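Local coordinates for protein Rv1364c/MT1410 (Mycobacterium tuberculosis, PDB 3KE6) that probably combines an RsbU-like PP2C-type phosphatase domain with an RsbW-like anti-sigma-factor kinase domain in regulating a sigma factor, at residues I271-T276 with E304-A309. Numbering follows the deposited sequence.
Sequences INAART and EFVENA
Val-306 and Glu-307 of helix 292-312 meet the first turn of helix 273-288 at Ala-273 and Ala-274. The segments run in roughly opposite directions, with the CA atoms of Ala-274 and Val-306 5.6 Å apart, a spacing permitted by the small alanine side chains. Val-306 points its CG1 branch across the interface, anti to its own backbone N (chi1 172°). This methyl reaches Ala-273 CB at 3.6 Å and lies 3.7 Å from the backbone N of Ala-274, so it rests against the chain between the two alanines as well as against their methyls. Val-306 also touches Ile-322 of the neighbouring strand 322-328, linking the helix pair to the sheet. Glu-307 covers Ala-274 CB next to Val-306, from a different direction. Bent at chi2 (-91°), its chain lays the carboxylate flat against the alanine, whose methyl stands over the face of the group: Ala-274 CB is 3.5 Å from Glu-307 CD, with CG nearly as close. Within the first turn, Asn-272 O accepts both Thr-276 N and, at 3.2 Å, Thr-276 OG1, which approach from opposite faces of the carbonyl plane. Glu-304 and Asn-308, on the same helix as Val-306 but apart from this interface, fit the N-box pattern of GHKL-type ATPases such as RsbW; the contact thus packs the back of a probable nucleotide-binding helix. Chemically, the interface is methyl packing bordered by a carboxylate that presents its flat face, implying that packing, more than any polar bond, joins the two turns here.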
loop_
_atom_site.group_PDB
_atom_site.type_symbol
_atom_site.label_atom_id
_atom_site.label_comp_id
_atom_site.label_asym_id
_atom_site.label_seq_id
_atom_site.Cartn_x
_atom_site.Cartn_y
_atom_site.Cartn_z
ATOM N N ILE A 271 13.784 -10.963 33.797
ATOM C CA ILE A 271 12.505 -11.607 33.638
ATOM C C ILE A 271 11.442 -10.681 33.018
ATOM O O ILE A 271 10.465 -11.157 32.439
ATOM C CB ILE A 271 12.061 -12.216 35.002
ATOM C CG1 ILE A 271 11.138 -13.411 34.751
ATOM C CG2 ILE A 271 11.490 -11.141 35.939
ATOM C CD1 ILE A 271 11.823 -14.536 33.904
ATOM N N ASN A 272 11.686 -9.372 33.071
ATOM C CA ASN A 272 10.778 -8.357 32.535
ATOM C C ASN A 272 11.142 -7.833 31.182
ATOM O O ASN A 272 10.574 -6.834 30.732
ATOM C CB ASN A 272 10.765 -7.168 33.482
ATOM C CG ASN A 272 10.351 -7.571 34.872
ATOM O OD1 ASN A 272 9.390 -8.331 35.035
ATOM N ND2 ASN A 272 11.085 -7.093 35.881
ATOM N N ALA A 273 12.090 -8.485 30.528
ATOM C CA ALA A 273 12.669 -7.917 29.327
ATOM C C ALA A 273 11.656 -7.948 28.224
ATOM O O ALA A 273 11.583 -7.017 27.407
ATOM C CB ALA A 273 13.891 -8.681 28.919
ATOM N N ALA A 274 10.888 -9.031 28.194
ATOM C CA ALA A 274 9.989 -9.288 27.104
ATOM C C ALA A 274 8.826 -8.319 27.189
ATOM O O ALA A 274 8.317 -7.844 26.166
ATOM C CB ALA A 274 9.503 -10.727 27.124
ATOM N N ARG A 275 8.439 -8.008 28.419
ATOM C CA ARG A 275 7.318 -7.129 28.666
ATOM C C ARG A 275 7.732 -5.745 28.231
ATOM O O ARG A 275 6.951 -5.009 27.638
ATOM C CB ARG A 275 6.912 -7.174 30.152
ATOM C CG ARG A 275 5.764 -6.233 30.519
ATOM C CD ARG A 275 5.461 -6.257 31.985
ATOM N NE ARG A 275 6.650 -5.939 32.758
ATOM C CZ ARG A 275 6.745 -5.994 34.093
ATOM N NH1 ARG A 275 7.891 -5.678 34.675
ATOM N NH2 ARG A 275 5.710 -6.341 34.851
ATOM N N THR A 276 8.982 -5.402 28.487
ATOM C CA THR A 276 9.516 -4.102 28.059
ATOM C C THR A 276 9.560 -3.985 26.550
ATOM O O THR A 276 9.003 -3.063 25.979
ATOM C CB THR A 276 10.874 -3.834 28.697
ATOM O OG1 THR A 276 10.686 -3.680 30.103
ATOM C CG2 THR A 276 11.440 -2.567 28.208
ATOM N N GLU A 304 9.098 -13.882 21.946
ATOM C CA GLU A 304 9.601 -15.219 22.217
ATOM C C GLU A 304 11.127 -15.273 22.091
ATOM O O GLU A 304 11.800 -15.968 22.880
ATOM C CB GLU A 304 8.895 -16.278 21.357
ATOM C CG GLU A 304 7.528 -16.733 21.925
ATOM C CD GLU A 304 7.603 -17.337 23.343
ATOM O OE1 GLU A 304 7.996 -18.526 23.474
ATOM O OE2 GLU A 304 7.243 -16.638 24.333
ATOM N N PHE A 305 11.675 -14.507 21.151
ATOM C CA PHE A 305 13.121 -14.412 21.007
ATOM C C PHE A 305 13.737 -13.839 22.267
ATOM O O PHE A 305 14.770 -14.304 22.719
ATOM C CB PHE A 305 13.506 -13.492 19.853
ATOM C CG PHE A 305 13.211 -14.034 18.483
ATOM C CD1 PHE A 305 13.013 -15.372 18.258
ATOM C CD2 PHE A 305 13.176 -13.155 17.382
ATOM C CE1 PHE A 305 12.761 -15.839 16.968
ATOM C CE2 PHE A 305 12.921 -13.610 16.084
ATOM C CZ PHE A 305 12.714 -14.955 15.877
ATOM N N VAL A 306 13.118 -12.803 22.821
ATOM C CA VAL A 306 13.644 -12.181 24.023
ATOM C C VAL A 306 13.537 -13.155 25.167
ATOM O O VAL A 306 14.522 -13.355 25.865
ATOM C CB VAL A 306 12.934 -10.873 24.393
ATOM C CG1 VAL A 306 13.399 -10.379 25.763
ATOM C CG2 VAL A 306 13.162 -9.797 23.303
ATOM N N GLU A 307 12.365 -13.777 25.345
ATOM C CA GLU A 307 12.173 -14.755 26.437
ATOM C C GLU A 307 13.166 -15.930 26.330
ATOM O O GLU A 307 13.749 -16.347 27.338
ATOM C CB GLU A 307 10.748 -15.303 26.480
ATOM C CG GLU A 307 9.648 -14.270 26.718
ATOM C CD GLU A 307 9.273 -14.052 28.189
ATOM O OE1 GLU A 307 10.136 -14.216 29.080
ATOM O OE2 GLU A 307 8.098 -13.681 28.448
ATOM N N ASN A 308 13.364 -16.437 25.116
ATOM C CA ASN A 308 14.323 -17.499 24.882
ATOM C C ASN A 308 15.753 -17.061 25.213
ATOM O O ASN A 308 16.539 -17.830 25.754
ATOM C CB ASN A 308 14.260 -17.965 23.418
ATOM C CG ASN A 308 12.985 -18.773 23.095
ATOM O OD1 ASN A 308 12.361 -19.372 23.978
ATOM N ND2 ASN A 308 12.615 -18.796 21.818
ATOM N N ALA A 309 16.088 -15.825 24.887
ATOM C CA ALA A 309 17.391 -15.273 25.195
ATOM C C ALA A 309 17.606 -15.242 26.700
ATOM O O ALA A 309 18.646 -15.631 27.197
ATOM C CB ALA A 309 17.502 -13.863 24.613
#